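Local coordinates for leucine-rich repeat protein (Bacteroides thetaiotaomicron, PDB 4ECN) that is of unknown function but, as an extracellular leucine-rich repeat protein, probably binds other proteins, at residues W286-G291 with T296-N301; N654-G657 with R661-S664. One frame throughout, in Å; residues are numbered along the deposited sequence.

Contact 1: W286-G291 with T296-N301; sequences WRYYSG and TIHSLN
With chi1 at 177°, the Y288 ring swings to the side opposite its amide nitrogen and reaches H298; there CG lies anti to the carbonyl carbon (chi1 -67°), and the imidazole comes up to meet it. The two form an offset edge-to-face pair, the edge of Y288 toward the H298 face, centroids 5.6 Å apart and planes at 71°. Beside it, S290 CB sits 3.4 Å from H298 ND1. Y288 N donates to L300 O at 2.8 Å, the one backbone hydrogen bond between the segments, which run roughly antiparallel. On the exposed side R287 and L300 point the same way, L300 CD1 lying over one guanidinium face, 3.5 Å from R287 NH1. N301 OD1 approaches W286 CE3 to 3.5 Å; OD1 accepts from W278 NE1 and ND2 donates to G283 O, which holds the amide. Without it, as with an alanine here, W278 NE1 and G283 O would probably lose these partners and a gap open beside W286. The W286 ring meets W278, W302 and F333, and Y288 OH accepts from R364 N. This is an irregular hairpin-like loop between helix 266-280 and strand 317-319, packed by aromatic residues within the leucine-rich repeat region.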
loop_
_atom_site.group_PDB
_atom_site.type_symbol
_atom_site.label_atom_id
_atom_site.label_comp_id
_atom_site.label_asym_id
_atom_site.label_seq_id
_atom_site.Cartn_x
_atom_site.Cartn_y
_atom_site.Cartn_z
ATOM N N TRP A 286 10.061 -11.892 -9.809
ATOM C CA TRP A 286 9.089 -11.329 -8.883
ATOM C C TRP A 286 9.068 -12.130 -7.594
ATOM O O TRP A 286 9.261 -13.354 -7.634
ATOM C CB TRP A 286 7.673 -11.308 -9.473
ATOM C CG TRP A 286 7.390 -10.371 -10.604
ATOM C CD1 TRP A 286 8.269 -9.553 -11.253
ATOM C CD2 TRP A 286 6.109 -10.148 -11.208
ATOM N NE1 TRP A 286 7.614 -8.840 -12.233
ATOM C CE2 TRP A 286 6.292 -9.201 -12.243
ATOM C CE3 TRP A 286 4.825 -10.700 -11.007
ATOM C CZ2 TRP A 286 5.243 -8.788 -13.074
ATOM C CZ3 TRP A 286 3.784 -10.280 -11.824
ATOM C CH2 TRP A 286 3.998 -9.339 -12.847
ATOM N N ARG A 287 8.819 -11.440 -6.463
ATOM C CA ARG A 287 8.657 -11.983 -5.108
ATOM C C ARG A 287 7.709 -11.073 -4.357
ATOM O O ARG A 287 8.096 -9.984 -3.918
ATOM C CB ARG A 287 9.980 -12.177 -4.348
ATOM C CG ARG A 287 10.671 -13.508 -4.621
ATOM C CD ARG A 287 11.924 -13.705 -3.773
ATOM N NE ARG A 287 11.598 -14.056 -2.389
ATOM C CZ ARG A 287 11.608 -15.296 -1.906
ATOM N NH1 ARG A 287 11.972 -16.315 -2.677
ATOM N NH2 ARG A 287 11.277 -15.523 -0.639
ATOM N N TYR A 288 6.449 -11.492 -4.263
ATOM C CA TYR A 288 5.418 -10.723 -3.590
ATOM C C TYR A 288 5.743 -10.583 -2.109
ATOM O O TYR A 288 6.074 -11.579 -1.463
ATOM C CB TYR A 288 4.041 -11.371 -3.781
ATOM C CG TYR A 288 2.927 -10.674 -3.044
ATOM C CD1 TYR A 288 2.328 -9.529 -3.562
ATOM C CD2 TYR A 288 2.431 -11.184 -1.848
ATOM C CE1 TYR A 288 1.288 -8.885 -2.888
ATOM C CE2 TYR A 288 1.392 -10.549 -1.163
ATOM C CZ TYR A 288 0.833 -9.394 -1.682
ATOM O OH TYR A 288 -0.186 -8.779 -0.999
ATOM N N TYR A 289 5.657 -9.334 -1.586
ATOM C CA TYR A 289 5.841 -8.981 -0.185
ATOM C C TYR A 289 4.513 -8.513 0.370
ATOM O O TYR A 289 3.962 -7.526 -0.107
ATOM C CB TYR A 289 6.938 -7.919 -0.002
ATOM C CG TYR A 289 7.180 -7.557 1.450
ATOM C CD1 TYR A 289 7.425 -8.545 2.405
ATOM C CD2 TYR A 289 7.171 -6.232 1.869
ATOM C CE1 TYR A 289 7.624 -8.223 3.746
ATOM C CE2 TYR A 289 7.389 -5.896 3.207
ATOM C CZ TYR A 289 7.631 -6.896 4.140
ATOM O OH TYR A 289 7.843 -6.591 5.465
ATOM N N SER A 290 3.985 -9.235 1.355
ATOM C CA SER A 290 2.691 -8.919 1.952
ATOM C C SER A 290 2.796 -7.862 3.041
ATOM O O SER A 290 1.761 -7.370 3.465
ATOM C CB SER A 290 2.051 -10.174 2.526
ATOM O OG SER A 290 2.856 -10.775 3.527
ATOM N N GLY A 291 4.016 -7.559 3.502
ATOM C CA GLY A 291 4.298 -6.549 4.516
ATOM C C GLY A 291 3.905 -6.874 5.943
ATOM O O GLY A 291 3.976 -6.019 6.842
ATOM N N THR A 296 -0.696 -16.535 6.924
ATOM C CA THR A 296 -0.751 -16.823 5.496
ATOM C C THR A 296 0.639 -16.723 4.911
ATOM O O THR A 296 1.375 -15.795 5.226
ATOM C CB THR A 296 -1.730 -15.871 4.785
ATOM O OG1 THR A 296 -3.048 -16.058 5.303
ATOM C CG2 THR A 296 -1.783 -16.095 3.302
ATOM N N ILE A 297 1.003 -17.686 4.083
ATOM C CA ILE A 297 2.245 -17.655 3.319
ATOM C C ILE A 297 1.798 -17.413 1.895
ATOM O O ILE A 297 1.377 -18.363 1.240
ATOM C CB ILE A 297 3.105 -18.926 3.501
ATOM C CG1 ILE A 297 3.426 -19.179 4.968
ATOM C CG2 ILE A 297 4.360 -18.910 2.603
ATOM C CD1 ILE A 297 3.768 -20.645 5.199
ATOM N N HIS A 298 1.777 -16.145 1.448
ATOM C CA HIS A 298 1.281 -15.799 0.114
ATOM C C HIS A 298 2.159 -16.335 -0.994
ATOM O O HIS A 298 3.352 -16.571 -0.791
ATOM C CB HIS A 298 1.164 -14.273 -0.052
ATOM C CG HIS A 298 0.112 -13.665 0.817
ATOM N ND1 HIS A 298 0.431 -13.086 2.038
ATOM C CD2 HIS A 298 -1.231 -13.614 0.641
ATOM C CE1 HIS A 298 -0.718 -12.670 2.547
ATOM N NE2 HIS A 298 -1.746 -12.968 1.744
ATOM N N SER A 299 1.554 -16.514 -2.184
ATOM C CA SER A 299 2.287 -16.896 -3.388
ATOM C C SER A 299 3.249 -15.781 -3.729
ATOM O O SER A 299 2.902 -14.605 -3.564
ATOM C CB SER A 299 1.331 -17.167 -4.534
ATOM O OG SER A 299 0.457 -18.221 -4.186
ATOM N N LEU A 300 4.460 -16.140 -4.122
ATOM C CA LEU A 300 5.529 -15.219 -4.466
ATOM C C LEU A 300 5.413 -14.618 -5.855
ATOM O O LEU A 300 5.999 -13.552 -6.106
ATOM C CB LEU A 300 6.869 -15.970 -4.427
ATOM C CG LEU A 300 7.360 -16.492 -3.098
ATOM C CD1 LEU A 300 8.639 -17.273 -3.295
ATOM C CD2 LEU A 300 7.581 -15.361 -2.113
ATOM N N ASN A 301 4.763 -15.336 -6.793
ATOM C CA ASN A 301 4.765 -14.901 -8.189
ATOM C C ASN A 301 3.625 -15.497 -8.972
ATOM O O ASN A 301 2.911 -16.371 -8.468
ATOM C CB ASN A 301 6.106 -15.384 -8.806
ATOM C CG ASN A 301 6.585 -14.764 -10.075
ATOM O OD1 ASN A 301 5.870 -14.070 -10.792
ATOM N ND2 ASN A 301 7.835 -15.032 -10.381
#

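Contact 2: N654-G657 with R661-S664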
loop_
_atom_site.group_PDB
_atom_site.type_symbol
_atom_site.label_atom_id
_atom_site.label_comp_id
_atom_site.label_asym_id
_atom_site.label_seq_id
_atom_site.Cartn_x
_atom_site.Cartn_y
_atom_site.Cartn_z
ATOM N N ASN A 654 1.642 26.085 17.317
ATOM C CA ASN A 654 1.523 27.336 16.559
ATOM C C ASN A 654 2.049 28.491 17.440
ATOM O O ASN A 654 2.793 28.222 18.390
ATOM C CB ASN A 654 0.085 27.559 16.097
ATOM C CG ASN A 654 -0.252 26.786 14.862
ATOM O OD1 ASN A 654 0.192 27.126 13.775
ATOM N ND2 ASN A 654 -1.103 25.781 14.975
ATOM N N LYS A 655 1.656 29.752 17.154
ATOM C CA LYS A 655 2.094 30.936 17.897
ATOM C C LYS A 655 0.887 31.776 18.296
ATOM O O LYS A 655 0.950 33.005 18.217
ATOM C CB LYS A 655 3.078 31.772 17.037
ATOM C CG LYS A 655 4.349 31.037 16.622
ATOM C CD LYS A 655 5.291 31.915 15.822
ATOM C CE LYS A 655 6.616 32.155 16.512
ATOM N NZ LYS A 655 6.498 33.071 17.686
ATOM N N ILE A 656 -0.242 31.123 18.657
ATOM C CA ILE A 656 -1.485 31.812 19.027
ATOM C C ILE A 656 -1.236 32.608 20.322
ATOM O O ILE A 656 -0.726 32.047 21.290
ATOM C CB ILE A 656 -2.704 30.836 19.170
ATOM C CG1 ILE A 656 -2.820 29.781 18.040
ATOM C CG2 ILE A 656 -4.040 31.577 19.428
ATOM C CD1 ILE A 656 -3.179 30.231 16.742
ATOM N N GLY A 657 -1.599 33.892 20.320
ATOM C CA GLY A 657 -1.444 34.771 21.481
ATOM C C GLY A 657 -0.122 35.513 21.559
ATOM O O GLY A 657 0.124 36.262 22.513
ATOM N N ARG A 661 -3.636 38.863 21.441
ATOM C CA ARG A 661 -5.006 38.364 21.560
ATOM C C ARG A 661 -5.136 37.156 20.651
ATOM O O ARG A 661 -4.430 37.067 19.655
ATOM C CB ARG A 661 -6.068 39.450 21.304
ATOM C CG ARG A 661 -5.918 40.316 20.070
ATOM C CD ARG A 661 -6.809 41.550 20.194
ATOM N NE ARG A 661 -8.222 41.236 20.466
ATOM C CZ ARG A 661 -9.146 41.039 19.525
ATOM N NH1 ARG A 661 -8.817 41.103 18.237
ATOM N NH2 ARG A 661 -10.402 40.761 19.866
ATOM N N ASN A 662 -5.948 36.177 21.055
ATOM C CA ASN A 662 -6.029 34.876 20.371
ATOM C C ASN A 662 -6.797 34.932 19.022
ATOM O O ASN A 662 -6.643 34.008 18.231
ATOM C CB ASN A 662 -6.684 33.829 21.288
ATOM C CG ASN A 662 -6.087 33.708 22.687
ATOM O OD1 ASN A 662 -6.829 33.575 23.664
ATOM N ND2 ASN A 662 -4.754 33.795 22.841
ATOM N N ILE A 663 -7.570 35.999 18.745
ATOM C CA ILE A 663 -8.311 36.172 17.476
ATOM C C ILE A 663 -7.972 37.544 16.830
ATOM O O ILE A 663 -7.706 38.510 17.552
ATOM C CB ILE A 663 -9.848 36.012 17.665
ATOM C CG1 ILE A 663 -10.408 36.978 18.759
ATOM C CG2 ILE A 663 -10.187 34.543 17.946
ATOM C CD1 ILE A 663 -11.946 37.148 18.833
ATOM N N SER A 664 -7.981 37.627 15.481
ATOM C CA SER A 664 -7.670 38.892 14.775
ATOM C C SER A 664 -8.916 39.808 14.605
ATOM O O SER A 664 -8.757 41.016 14.430
ATOM C CB SER A 664 -7.050 38.626 13.408
ATOM O OG SER A 664 -7.715 37.579 12.722
HETATM O O HOH W 1 -1.997 36.464 18.798
#
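G657 and N662 bring the backbones of 654-657 and 661-664 nearest, their CA atoms 4.7 Å apart. Neither segment is regular helix or strand, and no direct hydrogen bond joins them. G657 turns the chain: with phi 90° and psi 0° any CB would collide with the carbonyl O of I656, a conformation that glycine adopts readily. A water spans the two backbones: it donates to R661 O at 2.6 Å and accepts a weak bond from G657 N at 3.0 Å.

The side chains add a small van der Waals touch. I656 places CG2 anti to its backbone N (chi1 -44° for CG1), and this methyl branch reaches N662, 3.9 Å from N662 CB and 3.8 Å from the backbone carbonyl O of N662. The two side chains cross at about a right angle, so I656 meets the N662 stem rather than lying along it. The N662 side chain packs near G657 CA and also touches I685. R661 points its CB away from 654-657; its guanidinium has S664 O in plane at its edge, and NH1 bonds to C665 O, so its polar end serves its own side of the loop.

Backbone bonds tie I656 to E684 and N662 to I634, placing the loop between its neighbours in the repeat stack, after strand 646-650 and before strand 675-679. N654 is the buried asparagine typical of leucine-rich repeats: ND2 bonds F651 O and F626 O and OD1 bonds L631 N, joining adjacent coils. With only 145 Å² buried and a single water as polar bridge, the chemistry implies a modest, water-mediated join, and the cohesion of this buried turn probably owes more to the flanking loops than to direct bonding across it.

Contact 2 comes some 350 residues after contact 1 in the chain, and they do not touch: their centres are about 52 Å apart and their nearest atoms about 33 Å. Each joins two pieces of one loop between regular elements, residues 286-301 lying ahead of strand 317-319, and residues 654-664 between strands 646-650 and 675-679; those strands belong to two different sheets of the elongated repeat array. The centre of contact 1 lies about 14 Å from the centre of the chain, that of contact 2 about 39 Å. The bound sodium ion, at Q314 and V317, is nearer contact 1, about 9 Å from the S299 side chain.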